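Long-range contacts in heme peroxidase (Bacteroides thetaiotaomicron, PDB 2GVK), which probably uses heme and hydrogen peroxide to oxidise dyes and other substrates, as a member of the dye-decolorizing peroxidase family: residues V190-H195 and G260-G265; G184-F189 and I264-T269. All coordinates share one frame; numbering follows the deposited sequence.

Contact 1: V190-H195 and G260-G265; sequences VQKYIH and GTYFIG
In the C-terminal ferredoxin-like half of this beta-barrel peroxidase, the neighbouring antiparallel strands 186-195 and 258-267 pair through Gln-191 with Phe-263 and Tyr-193 with Thr-261, both hydrogen-bonded pairs. Phe-263 N reaches Gln-191 O at 2.8 Å and Gln-191 N returns to Phe-263 O at 3.0 Å; a like couple joins Tyr-193 and Thr-261. Beyond the last hydrogen-bonded pair, His-195 leans back across the partner strand, its CG anti to the carbonyl carbon (chi1 -64°), and NE2 meets Thr-261 OG1 in the plane of the imidazole at 2.7 Å, almost straight at 175°. On the face of Gln-191 and Phe-263, Tyr-193 lies alongside Phe-263, with Tyr-193 CE2 4.0 Å from Phe-263 CB. The Tyr-193 hydroxyl donates to Gln-191 OE1 from above the amide carbonyl plane; helix 270-281 covers this side. On the other face the Tyr-262 ring spans two neighbours: Lys-192 CG lies 3.4 Å from its CD2, and Val-190 CB 3.7 Å from its CE1. The ammonium of Lys-192 runs on to a salt bridge with Asp-140. Weak bonds from His-195 ND1 to Phe-295 O and Ser-296 OG supplement the NE2 bond, so rotation of the imidazole is probably restricted.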
loop_
_atom_site.group_PDB
_atom_site.type_symbol
_atom_site.label_atom_id
_atom_site.label_comp_id
_atom_site.label_asym_id
_atom_site.label_seq_id
_atom_site.Cartn_x
_atom_site.Cartn_y
_atom_site.Cartn_z
ATOM N N VAL A 190 -17.293 2.047 -28.869
ATOM C CA VAL A 190 -17.952 1.733 -27.626
ATOM C C VAL A 190 -19.333 1.095 -27.865
ATOM O O VAL A 190 -20.048 1.436 -28.828
ATOM C CB VAL A 190 -18.120 2.998 -26.722
ATOM C CG1 VAL A 190 -16.755 3.549 -26.305
ATOM C CG2 VAL A 190 -18.962 4.046 -27.416
ATOM N N GLN A 191 -19.671 0.121 -26.999
ATOM C CA GLN A 191 -21.007 -0.472 -26.949
ATOM C C GLN A 191 -21.387 -0.741 -25.533
ATOM O O GLN A 191 -20.626 -1.385 -24.805
ATOM C CB GLN A 191 -21.057 -1.817 -27.673
ATOM C CG GLN A 191 -20.807 -1.802 -29.093
ATOM C CD GLN A 191 -20.766 -3.208 -29.660
ATOM O OE1 GLN A 191 -19.864 -3.988 -29.335
ATOM N NE2 GLN A 191 -21.754 -3.547 -30.507
ATOM N N LYS A 192 -22.599 -0.354 -25.162
ATOM C CA LYS A 192 -23.196 -0.803 -23.893
ATOM C C LYS A 192 -23.980 -2.086 -24.127
ATOM O O LYS A 192 -24.862 -2.132 -25.007
ATOM C CB LYS A 192 -24.140 0.238 -23.323
ATOM C CG LYS A 192 -23.478 1.359 -22.684
ATOM C CD LYS A 192 -24.498 2.463 -22.297
ATOM C CE LYS A 192 -25.330 2.069 -21.124
ATOM N NZ LYS A 192 -26.318 3.170 -20.764
ATOM N N TYR A 193 -23.644 -3.123 -23.361
ATOM C CA TYR A 193 -24.368 -4.381 -23.379
ATOM C C TYR A 193 -25.145 -4.569 -22.084
ATOM O O TYR A 193 -24.613 -4.333 -21.001
ATOM C CB TYR A 193 -23.414 -5.550 -23.531
ATOM C CG TYR A 193 -22.849 -5.733 -24.911
ATOM C CD1 TYR A 193 -23.516 -6.512 -25.859
ATOM C CD2 TYR A 193 -21.634 -5.159 -25.268
ATOM C CE1 TYR A 193 -22.963 -6.732 -27.129
ATOM C CE2 TYR A 193 -21.090 -5.350 -26.536
ATOM C CZ TYR A 193 -21.765 -6.140 -27.464
ATOM O OH TYR A 193 -21.226 -6.328 -28.746
ATOM N N ILE A 194 -26.400 -4.964 -22.208
ATOM C CA ILE A 194 -27.223 -5.346 -21.044
ATOM C C ILE A 194 -27.341 -6.858 -21.012
ATOM O O ILE A 194 -27.672 -7.478 -22.021
ATOM C CB ILE A 194 -28.616 -4.713 -21.119
ATOM C CG1 ILE A 194 -28.495 -3.172 -21.225
ATOM C CG2 ILE A 194 -29.468 -5.112 -19.908
ATOM C CD1 ILE A 194 -27.787 -2.521 -20.059
ATOM N N HIS A 195 -27.055 -7.457 -19.858
ATOM C CA HIS A 195 -27.048 -8.911 -19.730
ATOM C C HIS A 195 -28.326 -9.453 -19.185
ATOM O O HIS A 195 -29.023 -8.785 -18.391
ATOM C CB HIS A 195 -25.910 -9.352 -18.828
ATOM C CG HIS A 195 -24.574 -9.030 -19.365
ATOM N ND1 HIS A 195 -24.088 -9.585 -20.535
ATOM C CD2 HIS A 195 -23.624 -8.165 -18.934
ATOM C CE1 HIS A 195 -22.885 -9.102 -20.774
ATOM N NE2 HIS A 195 -22.588 -8.226 -19.831
ATOM N N GLY A 260 -24.641 -4.877 -16.662
ATOM C CA GLY A 260 -24.109 -4.597 -17.993
ATOM C C GLY A 260 -22.600 -4.624 -18.132
ATOM O O GLY A 260 -21.859 -4.706 -17.155
ATOM N N THR A 261 -22.166 -4.633 -19.391
ATOM C CA THR A 261 -20.775 -4.528 -19.762
ATOM C C THR A 261 -20.642 -3.335 -20.697
ATOM O O THR A 261 -21.392 -3.211 -21.677
ATOM C CB THR A 261 -20.302 -5.792 -20.511
ATOM O OG1 THR A 261 -20.231 -6.889 -19.611
ATOM C CG2 THR A 261 -18.945 -5.573 -21.132
ATOM N N TYR A 262 -19.719 -2.436 -20.384
ATOM C CA TYR A 262 -19.407 -1.346 -21.271
ATOM C C TYR A 262 -18.169 -1.729 -22.063
ATOM O O TYR A 262 -17.064 -1.785 -21.524
ATOM C CB TYR A 262 -19.179 -0.036 -20.476
ATOM C CG TYR A 262 -19.361 1.230 -21.305
ATOM C CD1 TYR A 262 -18.405 1.604 -22.246
ATOM C CD2 TYR A 262 -20.499 2.031 -21.173
ATOM C CE1 TYR A 262 -18.571 2.709 -23.025
ATOM C CE2 TYR A 262 -20.667 3.164 -21.957
ATOM C CZ TYR A 262 -19.694 3.479 -22.900
ATOM O OH TYR A 262 -19.821 4.611 -23.692
ATOM N N PHE A 263 -18.386 -2.107 -23.319
ATOM C CA PHE A 263 -17.307 -2.452 -24.211
ATOM C C PHE A 263 -16.651 -1.216 -24.747
ATOM O O PHE A 263 -17.332 -0.286 -25.221
ATOM C CB PHE A 263 -17.827 -3.284 -25.388
ATOM C CG PHE A 263 -16.809 -3.493 -26.462
ATOM C CD1 PHE A 263 -15.854 -4.460 -26.331
ATOM C CD2 PHE A 263 -16.750 -2.658 -27.551
ATOM C CE1 PHE A 263 -14.839 -4.627 -27.326
ATOM C CE2 PHE A 263 -15.740 -2.829 -28.538
ATOM C CZ PHE A 263 -14.817 -3.825 -28.410
ATOM N N ILE A 264 -15.320 -1.188 -24.695
ATOM C CA ILE A 264 -14.566 -0.149 -25.348
ATOM C C ILE A 264 -13.309 -0.787 -25.963
ATOM O O ILE A 264 -12.586 -1.522 -25.301
ATOM C CB ILE A 264 -14.217 1.009 -24.367
ATOM C CG1 ILE A 264 -13.463 2.106 -25.081
ATOM C CG2 ILE A 264 -13.423 0.483 -23.159
ATOM C CD1 ILE A 264 -13.471 3.400 -24.359
ATOM N N GLY A 265 -13.112 -0.550 -27.254
ATOM C CA GLY A 265 -12.025 -1.156 -28.001
ATOM C C GLY A 265 -11.273 -0.125 -28.804
ATOM O O GLY A 265 -11.873 0.597 -29.622
#

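Contact 2: G184-F189 and I264-T269; sequences GGSYVF and IGYAST. With EDO (1,2-ethanediol), chain K.
One face of the Tyr-266 ring carries Val-188 CG2, which sits 3.7 Å from the ring centroid in a CH-pi contact 16° off the normal, while Ser-186 OG lies in plane at the ring's edge, 3.7 Å from Tyr-266 CB. The Tyr-187 ring, on the opposite side of the sheet, has the carbonyl oxygens of Ala-267 and Ser-268 at its edge, Ser-268 O being 3.7 Å from Tyr-187 CD2. Chi1 of 65° places Val-188 CG1 between the backbone N and the carbonyl carbon and leaves CG2 anti to N, where it is wedged between the Tyr-266 ring and Ile-264, whose CG1 is a tight 3.4 Å away. This is antiparallel sheet at the start of strand 186-195: Tyr-187 and Ala-267 form a hydrogen-bonded pair, Tyr-187 N to Ala-267 O 2.9 Å, and Phe-189 pairs likewise with Gly-265. The Tyr-266 hydroxyl bonds Thr-68 OG1 and His-112 ND1, reaching two other strands of the sheet. With an alanine here, Val-188 CG2 would probably lose the ring it rests on, and Thr-68 and His-112 their shared hydroxyl partner. Past the strand, Thr-269 N-caps helix 270-281, and Ser-268 OG lies 2.9 Å from O2 of an ethanediol, probably from the crystallisation liquor.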
loop_
_atom_site.group_PDB
_atom_site.type_symbol
_atom_site.label_atom_id
_atom_site.label_comp_id
_atom_site.label_asym_id
_atom_site.label_seq_id
_atom_site.Cartn_x
_atom_site.Cartn_y
_atom_site.Cartn_z
ATOM N N GLY A 184 -0.380 8.160 -34.611
ATOM C CA GLY A 184 -0.452 8.466 -33.177
ATOM C C GLY A 184 -1.890 8.517 -32.677
ATOM O O GLY A 184 -2.130 8.601 -31.486
ATOM N N GLY A 185 -2.854 8.509 -33.604
ATOM C CA GLY A 185 -4.260 8.495 -33.237
ATOM C C GLY A 185 -4.777 7.062 -33.057
ATOM O O GLY A 185 -4.023 6.082 -33.218
ATOM N N SER A 186 -6.066 6.940 -32.766
ATOM C CA SER A 186 -6.682 5.636 -32.558
ATOM C C SER A 186 -8.167 5.683 -32.904
ATOM O O SER A 186 -8.805 6.722 -32.773
ATOM C CB SER A 186 -6.512 5.206 -31.086
ATOM O OG SER A 186 -7.077 3.919 -30.848
ATOM N N TYR A 187 -8.703 4.551 -33.348
ATOM C CA TYR A 187 -10.134 4.380 -33.534
ATOM C C TYR A 187 -10.684 3.666 -32.346
ATOM O O TYR A 187 -10.288 2.513 -32.068
ATOM C CB TYR A 187 -10.433 3.554 -34.801
ATOM C CG TYR A 187 -10.001 4.222 -36.081
ATOM C CD1 TYR A 187 -10.780 5.194 -36.662
ATOM C CD2 TYR A 187 -8.818 3.842 -36.733
ATOM C CE1 TYR A 187 -10.382 5.821 -37.854
ATOM C CE2 TYR A 187 -8.432 4.433 -37.922
ATOM C CZ TYR A 187 -9.194 5.448 -38.457
ATOM O OH TYR A 187 -8.824 6.039 -39.659
ATOM N N VAL A 188 -11.614 4.307 -31.637
ATOM C CA VAL A 188 -12.235 3.686 -30.477
ATOM C C VAL A 188 -13.717 3.461 -30.695
ATOM O O VAL A 188 -14.426 4.323 -31.198
ATOM C CB VAL A 188 -11.969 4.513 -29.141
ATOM C CG1 VAL A 188 -12.621 5.836 -29.197
ATOM C CG2 VAL A 188 -12.434 3.742 -27.938
ATOM N N PHE A 189 -14.162 2.260 -30.369
ATOM C CA PHE A 189 -15.537 1.895 -30.538
ATOM C C PHE A 189 -16.115 1.511 -29.189
ATOM O O PHE A 189 -15.482 0.807 -28.428
ATOM C CB PHE A 189 -15.654 0.725 -31.540
ATOM C CG PHE A 189 -17.055 0.420 -31.952
ATOM C CD1 PHE A 189 -17.735 1.265 -32.785
ATOM C CD2 PHE A 189 -17.686 -0.752 -31.521
ATOM C CE1 PHE A 189 -19.023 0.991 -33.151
ATOM C CE2 PHE A 189 -18.977 -1.034 -31.913
ATOM C CZ PHE A 189 -19.634 -0.181 -32.717
ATOM N N ILE A 264 -15.320 -1.188 -24.695
ATOM C CA ILE A 264 -14.566 -0.149 -25.348
ATOM C C ILE A 264 -13.309 -0.787 -25.963
ATOM O O ILE A 264 -12.586 -1.522 -25.301
ATOM C CB ILE A 264 -14.217 1.009 -24.367
ATOM C CG1 ILE A 264 -13.463 2.106 -25.081
ATOM C CG2 ILE A 264 -13.423 0.483 -23.159
ATOM C CD1 ILE A 264 -13.471 3.400 -24.359
ATOM N N GLY A 265 -13.112 -0.550 -27.254
ATOM C CA GLY A 265 -12.025 -1.156 -28.001
ATOM C C GLY A 265 -11.273 -0.125 -28.804
ATOM O O GLY A 265 -11.873 0.597 -29.622
ATOM N N TYR A 266 -9.984 0.001 -28.516
ATOM C CA TYR A 266 -9.086 0.897 -29.235
ATOM C C TYR A 266 -8.328 0.128 -30.319
ATOM O O TYR A 266 -7.753 -0.973 -30.061
ATOM C CB TYR A 266 -8.073 1.514 -28.276
ATOM C CG TYR A 266 -8.647 2.466 -27.257
ATOM C CD1 TYR A 266 -8.761 3.816 -27.539
ATOM C CD2 TYR A 266 -9.026 2.029 -26.001
ATOM C CE1 TYR A 266 -9.262 4.713 -26.616
ATOM C CE2 TYR A 266 -9.546 2.932 -25.044
ATOM C CZ TYR A 266 -9.635 4.274 -25.354
ATOM O OH TYR A 266 -10.114 5.192 -24.424
ATOM N N ALA A 267 -8.271 0.704 -31.526
ATOM C CA ALA A 267 -7.663 0.003 -32.677
ATOM C C ALA A 267 -6.894 0.933 -33.574
ATOM O O ALA A 267 -7.354 2.044 -33.882
ATOM C CB ALA A 267 -8.721 -0.687 -33.480
ATOM N N SER A 268 -5.780 0.426 -34.093
ATOM C CA SER A 268 -5.005 1.108 -35.131
ATOM C C SER A 268 -5.827 1.230 -36.438
ATOM O O SER A 268 -5.576 2.103 -37.262
ATOM C CB SER A 268 -3.701 0.342 -35.405
ATOM O OG SER A 268 -3.972 -0.965 -35.908
ATOM N N THR A 269 -6.716 0.268 -36.651
ATOM C CA THR A 269 -7.616 0.274 -37.794
ATOM C C THR A 269 -8.992 -0.223 -37.384
ATOM O O THR A 269 -9.138 -1.330 -36.850
ATOM C CB THR A 269 -7.056 -0.594 -39.000
ATOM O OG1 THR A 269 -8.043 -0.693 -40.032
ATOM C CG2 THR A 269 -6.660 -1.991 -38.551
HETATM C C1 EDO K . -2.826 -4.743 -36.893
HETATM O O1 EDO K . -3.269 -4.203 -38.162
HETATM C C2 EDO K . -1.510 -4.103 -36.476
HETATM O O2 EDO K . -1.727 -2.732 -36.116
#

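Leaving the loop around Gly-184 and Gly-185, the chain runs along strand 186-195, supplying first the 184-189 half of contact 2 and then the 190-195 half of contact 1. It then passes through short helices and strand 245-253 before returning along strand 258-267, where 260-265 closes contact 1 across 64 intervening residues and 264-269 closes contact 2 across 74. Contact 1 is thus nested inside contact 2, and the two share Ile-264 and Gly-265. Their centres lie about 16 Å apart, and they meet where Phe-263 CE2 packs 3.6 Å from Phe-189 O. Together they zip strand 186-195, flanked on its other side by strand 296-306, to strand 258-267, which leads into helix 270-281.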